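Long-range contact in histone acetyltransferase (Trypanosoma brucei brucei, PDB 6IF4), which probably acetylates histone lysines with acetyl-CoA as a MYST-family enzyme, seen here through its isolated N-terminal Tudor-like (Tudor-knot) domain: residues B[12-25]-B[35-47]. Residues are numbered along the deposited sequence; the frame is centred on the assembly and turned at random.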
ATOM      1  N   ALA B  12      -1.143  -3.790   5.106  1.00 13.05           N
ATOM      2  CA  ALA B  12      -2.156  -3.362   4.155  1.00 12.56           C
ATOM      3  C   ALA B  12      -3.376  -4.258   4.278  1.00 14.30           C
ATOM      4  O   ALA B  12      -3.250  -5.479   4.412  1.00 18.73           O
ATOM      5  CB  ALA B  12      -1.629  -3.392   2.715  1.00 12.19           C
ATOM      6  N   THR B  13      -4.556  -3.648   4.249  1.00 14.75           N
ATOM      7  CA  THR B  13      -5.773  -4.437   4.276  1.00 15.14           C
ATOM      8  C   THR B  13      -5.935  -5.199   2.967  1.00 22.93           C
ATOM      9  O   THR B  13      -5.552  -4.731   1.888  1.00 17.72           O
ATOM     10  CB  THR B  13      -7.000  -3.556   4.516  1.00 18.57           C
ATOM     11  OG1 THR B  13      -7.108  -2.585   3.468  1.00 15.84           O
ATOM     12  CG2 THR B  13      -6.895  -2.853   5.857  1.00 16.59           C
ATOM     13  N   LEU B  14      -6.521  -6.384   3.075  1.00 19.74           N
ATOM     14  CA  LEU B  14      -6.834  -7.194   1.904  1.00 22.44           C
ATOM     15  C   LEU B  14      -7.994  -8.083   2.315  1.00 22.09           C
ATOM     16  O   LEU B  14      -7.804  -9.024   3.093  1.00 27.98           O
ATOM     17  CB  LEU B  14      -5.629  -8.020   1.462  1.00 24.07           C
ATOM     18  CG  LEU B  14      -5.879  -9.137   0.446  1.00 23.97           C
ATOM     19  CD1 LEU B  14      -6.373  -8.560  -0.867  1.00 25.50           C
ATOM     20  CD2 LEU B  14      -4.611  -9.961   0.235  1.00 26.01           C
ATOM     21  N   HIS B  15      -9.185  -7.772   1.809  1.00 31.49           N
ATOM     22  CA  HIS B  15     -10.403  -8.462   2.221  1.00 39.34           C
ATOM     23  C   HIS B  15     -10.576  -8.380   3.736  1.00 42.20           C
ATOM     24  O   HIS B  15     -10.712  -9.389   4.435  1.00 35.41           O
ATOM     25  CB  HIS B  15     -10.412  -9.900   1.711  1.00 46.18           C
ATOM     26  CG  HIS B  15     -10.307  -9.997   0.222  1.00 48.76           C
ATOM     27  ND1 HIS B  15      -9.261 -10.633  -0.412  1.00 48.39           N
ATOM     28  CD2 HIS B  15     -11.112  -9.528  -0.761  1.00 49.99           C
ATOM     29  CE1 HIS B  15      -9.430 -10.557  -1.719  1.00 49.82           C
ATOM     30  NE2 HIS B  15     -10.546  -9.891  -1.958  1.00 49.97           N
ATOM     31  N   GLU B  16     -10.555  -7.142   4.233  1.00 33.66           N
ATOM     32  CA  GLU B  16     -10.801  -6.807   5.637  1.00 24.92           C
ATOM     33  C   GLU B  16      -9.797  -7.462   6.587  1.00 19.89           C
ATOM     34  O   GLU B  16     -10.080  -7.641   7.776  1.00 19.47           O
ATOM     35  CB  GLU B  16     -12.231  -7.155   6.065  1.00 32.81           C
ATOM     36  CG  GLU B  16     -13.360  -6.804   5.086  1.00 48.67           C
ATOM     37  CD  GLU B  16     -13.765  -7.963   4.188  1.00 67.33           C
ATOM     38  OE1 GLU B  16     -14.357  -8.931   4.700  1.00 67.08           O
ATOM     39  OE2 GLU B  16     -13.546  -7.878   2.956  1.00 74.06           O
ATOM     40  N   THR B  17      -8.601  -7.789   6.102  1.00 18.36           N
ATOM     41  CA  THR B  17      -7.561  -8.352   6.952  1.00 16.72           C
ATOM     42  C   THR B  17      -6.230  -7.674   6.656  1.00 20.22           C
ATOM     43  O   THR B  17      -5.895  -7.428   5.494  1.00 23.94           O
ATOM     44  CB  THR B  17      -7.444  -9.872   6.750  1.00 23.94           C
ATOM     45  OG1 THR B  17      -8.685 -10.492   7.100  1.00 24.56           O
ATOM     46  CG2 THR B  17      -6.349 -10.450   7.634  1.00 28.03           C
ATOM     47  N   PHE B  18      -5.474  -7.373   7.712  1.00 18.71           N
ATOM     48  CA  PHE B  18      -4.182  -6.723   7.554  1.00 18.08           C
ATOM     49  C   PHE B  18      -3.116  -7.767   7.248  1.00 18.53           C
ATOM     50  O   PHE B  18      -2.984  -8.760   7.971  1.00 23.17           O
ATOM     51  CB  PHE B  18      -3.812  -5.945   8.816  1.00 25.36           C
ATOM     52  CG  PHE B  18      -4.216  -4.502   8.778  1.00 27.89           C
ATOM     53  CD1 PHE B  18      -3.648  -3.637   7.856  1.00 20.68           C
ATOM     54  CD2 PHE B  18      -5.157  -4.005   9.665  1.00 22.26           C
ATOM     55  CE1 PHE B  18      -4.012  -2.306   7.817  1.00 20.76           C
ATOM     56  CE2 PHE B  18      -5.528  -2.674   9.630  1.00 18.98           C
ATOM     57  CZ  PHE B  18      -4.953  -1.823   8.704  1.00 20.92           C
ATOM     58  N   HIS B  19      -2.352  -7.539   6.184  1.00 17.82           N
ATOM     59  CA  HIS B  19      -1.267  -8.425   5.788  1.00 23.76           C
ATOM     60  C   HIS B  19       0.011  -7.619   5.630  1.00 19.11           C
ATOM     61  O   HIS B  19      -0.027  -6.465   5.194  1.00 13.56           O
ATOM     62  CB  HIS B  19      -1.592  -9.159   4.486  1.00 13.62           C
ATOM     63  CG  HIS B  19      -2.697 -10.158   4.619  1.00 14.95           C
ATOM     64  ND1 HIS B  19      -2.483 -11.454   5.041  1.00 19.54           N
ATOM     65  CD2 HIS B  19      -4.027 -10.052   4.393  1.00 15.40           C
ATOM     66  CE1 HIS B  19      -3.633 -12.101   5.067  1.00 21.35           C
ATOM     67  NE2 HIS B  19      -4.587 -11.274   4.676  1.00 18.96           N
ATOM     68  N   ALA B  20       1.139  -8.228   5.994  1.00 19.53           N
ATOM     69  CA  ALA B  20       2.429  -7.603   5.738  1.00 18.80           C
ATOM     70  C   ALA B  20       2.581  -7.309   4.250  1.00 15.95           C
ATOM     71  O   ALA B  20       2.237  -8.132   3.397  1.00 18.30           O
ATOM     72  CB  ALA B  20       3.564  -8.506   6.218  1.00 14.21           C
ATOM     73  N   ALA B  21       3.084  -6.117   3.939  1.00 13.30           N
ATOM     74  CA  ALA B  21       3.201  -5.682   2.557  1.00 15.88           C
ATOM     75  C   ALA B  21       4.374  -4.720   2.429  1.00 15.66           C
ATOM     76  O   ALA B  21       5.008  -4.337   3.417  1.00 19.48           O
ATOM     77  CB  ALA B  21       1.896  -5.038   2.074  1.00 16.99           C
ATOM     78  N   ILE B  22       4.647  -4.321   1.190  1.00 16.21           N
ATOM     79  CA  ILE B  22       5.683  -3.351   0.868  1.00 14.04           C
ATOM     80  C   ILE B  22       5.115  -2.432  -0.202  1.00 14.60           C
ATOM     81  O   ILE B  22       4.295  -2.842  -1.027  1.00 16.53           O
ATOM     82  CB  ILE B  22       6.991  -4.024   0.378  1.00 25.84           C
ATOM     83  CG1 ILE B  22       7.594  -4.922   1.459  1.00 40.75           C
ATOM     84  CG2 ILE B  22       8.023  -2.990  -0.058  1.00 25.74           C
ATOM     85  CD1 ILE B  22       8.675  -5.851   0.943  1.00 44.69           C
ATOM     86  N   ILE B  23       5.529  -1.174  -0.171  1.00 20.32           N
ATOM     87  CA  ILE B  23       5.069  -0.199  -1.148  1.00 22.80           C
ATOM     88  C   ILE B  23       5.997  -0.229  -2.354  1.00 24.10           C
ATOM     89  O   ILE B  23       7.202   0.015  -2.233  1.00 22.50           O
ATOM     90  CB  ILE B  23       4.977   1.196  -0.525  1.00 22.41           C
ATOM     91  CG1 ILE B  23       3.755   1.200   0.390  1.00 22.85           C
ATOM     92  CG2 ILE B  23       4.855   2.265  -1.596  1.00 13.56           C
ATOM     93  CD1 ILE B  23       3.588   2.412   1.147  1.00 24.17           C
ATOM     94  N   GLN B  24       5.431  -0.535  -3.519  1.00 22.16           N
ATOM     95  CA  GLN B  24       6.207  -0.632  -4.746  1.00 15.20           C
ATOM     96  C   GLN B  24       6.310   0.686  -5.478  1.00 14.40           C
ATOM     97  O   GLN B  24       7.339   0.959  -6.107  1.00 23.78           O
ATOM     98  CB  GLN B  24       5.561  -1.637  -5.700  1.00 25.82           C
ATOM     99  CG  GLN B  24       5.655  -3.090  -5.291  1.00 38.53           C
ATOM    100  CD  GLN B  24       5.843  -3.996  -6.490  1.00 42.79           C
ATOM    101  OE1 GLN B  24       6.361  -5.111  -6.370  1.00 46.53           O
ATOM    102  NE2 GLN B  24       5.451  -3.508  -7.663  1.00 40.74           N
ATOM    103  N   GLU B  25       5.278   1.520  -5.382  1.00 19.03           N
ATOM    104  CA  GLU B  25       5.201   2.752  -6.147  1.00 21.51           C
ATOM    105  C   GLU B  25       4.314   3.729  -5.399  1.00 20.91           C
ATOM    106  O   GLU B  25       3.434   3.331  -4.632  1.00 14.02           O
ATOM    107  CB  GLU B  25       4.622   2.525  -7.554  1.00 21.60           C
ATOM    108  CG  GLU B  25       5.467   1.678  -8.485  1.00 25.71           C
ATOM    109  CD  GLU B  25       6.742   2.373  -8.914  1.00 34.27           C
ATOM    110  OE1 GLU B  25       6.809   3.615  -8.809  1.00 37.93           O
ATOM    111  OE2 GLU B  25       7.677   1.675  -9.358  1.00 40.05           O
ATOM    112  N   LEU B  35      -2.408  10.893  -2.376  1.00 29.75           N
ATOM    113  CA  LEU B  35      -1.346   9.929  -2.715  1.00 24.52           C
ATOM    114  C   LEU B  35      -1.962   8.527  -2.702  1.00 21.30           C
ATOM    115  O   LEU B  35      -2.702   8.249  -1.805  1.00 23.94           O
ATOM    116  CB  LEU B  35      -0.236  10.025  -1.682  1.00 30.62           C
ATOM    117  CG  LEU B  35       0.700  11.207  -1.861  1.00 42.97           C
ATOM    118  CD1 LEU B  35       1.746  11.261  -0.780  1.00 46.73           C
ATOM    119  CD2 LEU B  35       1.358  11.164  -3.198  1.00 45.08           C
ATOM    120  N   LEU B  36      -1.659   7.740  -3.722  1.00 15.72           N
ATOM    121  CA  LEU B  36      -2.048   6.318  -3.804  1.00 13.55           C
ATOM    122  C   LEU B  36      -0.761   5.492  -3.880  1.00 19.55           C
ATOM    123  O   LEU B  36       0.189   5.915  -4.482  1.00 17.38           O
ATOM    124  CB  LEU B  36      -2.954   6.050  -4.997  1.00 27.95           C
ATOM    125  CG  LEU B  36      -4.260   6.822  -4.987  1.00 21.16           C
ATOM    126  CD1 LEU B  36      -5.071   6.537  -6.223  1.00 21.40           C
ATOM    127  CD2 LEU B  36      -5.032   6.531  -3.744  1.00 16.75           C
ATOM    128  N   TYR B  37      -0.816   4.330  -3.276  1.00 15.18           N
ATOM    129  CA  TYR B  37       0.343   3.467  -3.125  1.00 16.30           C
ATOM    130  C   TYR B  37       0.066   2.129  -3.788  1.00 19.34           C
ATOM    131  O   TYR B  37      -0.977   1.517  -3.546  1.00 19.44           O
ATOM    132  CB  TYR B  37       0.678   3.275  -1.643  1.00 15.72           C
ATOM    133  CG  TYR B  37       0.757   4.577  -0.871  1.00 14.90           C
ATOM    134  CD1 TYR B  37       1.939   5.305  -0.817  1.00 14.06           C
ATOM    135  CD2 TYR B  37      -0.356   5.087  -0.211  1.00 23.52           C
ATOM    136  CE1 TYR B  37       2.014   6.495  -0.124  1.00 16.22           C
ATOM    137  CE2 TYR B  37      -0.290   6.278   0.486  1.00 21.21           C
ATOM    138  CZ  TYR B  37       0.899   6.977   0.528  1.00 18.17           C
ATOM    139  OH  TYR B  37       0.973   8.163   1.217  1.00 20.18           O
ATOM    140  N   TYR B  38       1.001   1.682  -4.621  1.00 16.27           N
ATOM    141  CA  TYR B  38       0.927   0.360  -5.224  1.00 11.55           C
ATOM    142  C   TYR B  38       1.632  -0.594  -4.273  1.00 21.46           C
ATOM    143  O   TYR B  38       2.862  -0.572  -4.160  1.00 22.33           O
ATOM    144  CB  TYR B  38       1.578   0.344  -6.604  1.00 16.29           C
ATOM    145  CG  TYR B  38       1.230  -0.878  -7.418  1.00 17.42           C
ATOM    146  CD1 TYR B  38      -0.082  -1.130  -7.796  1.00 19.92           C
ATOM    147  CD2 TYR B  38       2.209  -1.783  -7.805  1.00 18.67           C
ATOM    148  CE1 TYR B  38      -0.409  -2.247  -8.541  1.00 21.41           C
ATOM    149  CE2 TYR B  38       1.892  -2.903  -8.548  1.00 17.87           C
ATOM    150  CZ  TYR B  38       0.581  -3.130  -8.914  1.00 20.15           C
ATOM    151  OH  TYR B  38       0.260  -4.244  -9.653  1.00 24.64           O
ATOM    152  N   VAL B  39       0.858  -1.419  -3.582  1.00 15.85           N
ATOM    153  CA  VAL B  39       1.388  -2.267  -2.525  1.00 23.06           C
ATOM    154  C   VAL B  39       1.546  -3.679  -3.057  1.00 22.45           C
ATOM    155  O   VAL B  39       0.759  -4.142  -3.894  1.00 20.36           O
ATOM    156  CB  VAL B  39       0.489  -2.231  -1.271  1.00 22.03           C
ATOM    157  CG1 VAL B  39       0.046  -0.803  -0.975  1.00 15.63           C
ATOM    158  CG2 VAL B  39      -0.714  -3.149  -1.422  1.00 36.54           C
ATOM    159  N   HIS B  40       2.595  -4.351  -2.604  1.00 17.57           N
ATOM    160  CA  HIS B  40       2.787  -5.769  -2.855  1.00 17.50           C
ATOM    161  C   HIS B  40       2.680  -6.508  -1.531  1.00 22.91           C
ATOM    162  O   HIS B  40       3.375  -6.165  -0.568  1.00 15.66           O
ATOM    163  CB  HIS B  40       4.145  -6.040  -3.511  1.00 16.01           C
ATOM    164  CG  HIS B  40       4.518  -7.490  -3.545  1.00 17.11           C
ATOM    165  ND1 HIS B  40       3.831  -8.416  -4.298  1.00 13.31           N
ATOM    166  CD2 HIS B  40       5.508  -8.173  -2.922  1.00 22.94           C
ATOM    167  CE1 HIS B  40       4.375  -9.609  -4.134  1.00 18.77           C
ATOM    168  NE2 HIS B  40       5.395  -9.489  -3.303  1.00 16.72           N
ATOM    169  N   TYR B  41       1.800  -7.501  -1.476  1.00 20.69           N
ATOM    170  CA  TYR B  41       1.655  -8.304  -0.273  1.00 13.81           C
ATOM    171  C   TYR B  41       2.809  -9.290  -0.236  1.00 18.45           C
ATOM    172  O   TYR B  41       3.034 -10.046  -1.187  1.00 17.88           O
ATOM    173  CB  TYR B  41       0.309  -9.017  -0.239  1.00 12.94           C
ATOM    174  CG  TYR B  41      -0.842  -8.050  -0.219  1.00 15.59           C
ATOM    175  CD1 TYR B  41      -1.343  -7.557   0.982  1.00 25.34           C
ATOM    176  CD2 TYR B  41      -1.416  -7.610  -1.402  1.00 18.00           C
ATOM    177  CE1 TYR B  41      -2.394  -6.660   0.997  1.00 12.33           C
ATOM    178  CE2 TYR B  41      -2.457  -6.718  -1.397  1.00 12.05           C
ATOM    179  CZ  TYR B  41      -2.944  -6.246  -0.198  1.00 16.14           C
ATOM    180  OH  TYR B  41      -3.988  -5.357  -0.206  1.00 19.80           O
ATOM    181  N   VAL B  42       3.538  -9.268   0.876  1.00 16.91           N
ATOM    182  CA  VAL B  42       4.816  -9.955   0.979  1.00 20.86           C
ATOM    183  C   VAL B  42       4.675 -11.462   0.802  1.00 24.97           C
ATOM    184  O   VAL B  42       5.556 -12.112   0.228  1.00 24.21           O
ATOM    185  CB  VAL B  42       5.438  -9.577   2.333  1.00 22.38           C
ATOM    186  CG1 VAL B  42       6.314 -10.665   2.824  1.00 31.07           C
ATOM    187  CG2 VAL B  42       6.183  -8.252   2.207  1.00 24.72           C
ATOM    188  N   GLU B  43       3.566 -12.039   1.250  1.00 25.73           N
ATOM    189  CA  GLU B  43       3.332 -13.470   1.137  1.00 15.86           C
ATOM    190  C   GLU B  43       2.196 -13.779   0.169  1.00 32.21           C
ATOM    191  O   GLU B  43       1.472 -14.763   0.342  1.00 36.09           O
ATOM    192  CB  GLU B  43       3.059 -14.070   2.513  1.00 18.09           C
ATOM    193  CG  GLU B  43       4.265 -13.985   3.433  1.00 24.98           C
ATOM    194  CD  GLU B  43       4.247 -15.026   4.526  1.00 20.12           C
ATOM    195  OE1 GLU B  43       4.796 -16.124   4.304  1.00 22.39           O
ATOM    196  OE2 GLU B  43       3.695 -14.741   5.609  1.00 24.85           O
ATOM    197  N   GLN B  44       2.032 -12.941  -0.852  1.00 23.64           N
ATOM    198  CA  GLN B  44       1.114 -13.218  -1.943  1.00 33.15           C
ATOM    199  C   GLN B  44       1.806 -13.003  -3.283  1.00 21.19           C
ATOM    200  O   GLN B  44       2.819 -12.308  -3.384  1.00 24.73           O
ATOM    201  CB  GLN B  44      -0.143 -12.337  -1.861  1.00 28.64           C
ATOM    202  CG  GLN B  44      -0.834 -12.359  -0.508  1.00 34.45           C
ATOM    203  CD  GLN B  44      -1.948 -13.385  -0.436  1.00 35.71           C
ATOM    204  OE1 GLN B  44      -2.490 -13.808  -1.459  1.00 33.31           O
ATOM    205  NE2 GLN B  44      -2.290 -13.797   0.778  1.00 20.07           N
ATOM    206  N   ASP B  45       1.235 -13.614  -4.315  1.00 20.17           N
ATOM    207  CA  ASP B  45       1.719 -13.428  -5.675  1.00 28.97           C
ATOM    208  C   ASP B  45       1.503 -11.987  -6.133  1.00 32.14           C
ATOM    209  O   ASP B  45       0.591 -11.296  -5.671  1.00 37.09           O
ATOM    210  CB  ASP B  45       1.009 -14.391  -6.628  1.00 31.82           C
ATOM    211  CG  ASP B  45       1.585 -14.355  -8.026  1.00 35.93           C
ATOM    212  OD1 ASP B  45       1.187 -13.474  -8.816  1.00 31.90           O
ATOM    213  OD2 ASP B  45       2.434 -15.213  -8.339  1.00 39.13           O
ATOM    214  N   SER B  46       2.385 -11.528  -7.032  1.00 28.44           N
ATOM    215  CA  SER B  46       2.247 -10.213  -7.659  1.00 19.81           C
ATOM    216  C   SER B  46       0.832  -9.938  -8.155  1.00 20.42           C
ATOM    217  O   SER B  46       0.409  -8.776  -8.205  1.00 25.29           O
ATOM    218  CB  SER B  46       3.241 -10.077  -8.815  1.00 35.58           C
ATOM    219  OG  SER B  46       4.576 -10.091  -8.348  1.00 48.95           O
ATOM    220  N   ARG B  47       0.105 -10.978  -8.570  1.00 20.75           N
ATOM    221  CA  ARG B  47      -1.277 -10.796  -9.008  1.00 26.01           C
ATOM    222  C   ARG B  47      -2.127 -10.053  -7.983  1.00 21.00           C
ATOM    223  O   ARG B  47      -3.070  -9.346  -8.356  1.00 24.33           O
ATOM    224  CB  ARG B  47      -1.892 -12.150  -9.365  1.00 33.27           C
ATOM    225  CG  ARG B  47      -1.282 -12.754 -10.626  1.00 42.77           C
ATOM    226  CD  ARG B  47      -1.817 -14.139 -10.900  1.00 51.79           C
ATOM    227  NE  ARG B  47      -1.713 -15.002  -9.729  1.00 57.78           N
ATOM    228  CZ  ARG B  47      -0.798 -15.953  -9.579  1.00 59.81           C
ATOM    229  NH1 ARG B  47       0.098 -16.177 -10.534  1.00 61.36           N
ATOM    230  NH2 ARG B  47      -0.781 -16.681  -8.472  1.00 57.58           N
TER
HETATM  231  O   HOH W   1       1.729 -10.875   3.367  1.00 20.73           O
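Strands 18-28 and 35-41 form the central antiparallel hairpin of this small SH3-like barrel, a presumed Tudor (Tudor-knot) domain, and the contact also takes in the end of strand 9-13 and the turn after it. Ile22 and His40 make the regular hydrogen-bonded pair: His40 N reaches Ile22 O at 2.8 Å, with an N-H...O angle of 171°, and Ile22 N returns a bond to His40 O. Farther along, a classic beta bulge sets two residues, Gln24 and Glu25, against the single Tyr38. Tyr38 O takes a short bond from Gln24 N (2.6 Å) and a weak one from Glu25 N, while Tyr38 N binds Glu25 O. The Gln24 side chain runs beside Tyr38, its NE2 at the ring edge, 3.7 Å from Tyr38 CD2. On the buried face, Ile23 CD1 meets Tyr37 CD1 at 3.9 Å, and Leu57 of strand 57-59 packs against both residues and Val39. A type I turn runs from Tyr41 to Gln44; Ala20 O is gripped there by Val42 N and by a water that also accepts from Glu43 N. Tyr41 ties in strand 9-13, its CG beside its backbone N (chi1 -62°). Leu14 CD2 lies over one face of the Tyr41 ring, 3.9 Å from its centroid, a CH-pi contact. Tyr41 OH donates to Thr13 O at 2.7 Å, tilted from the carbonyl plane.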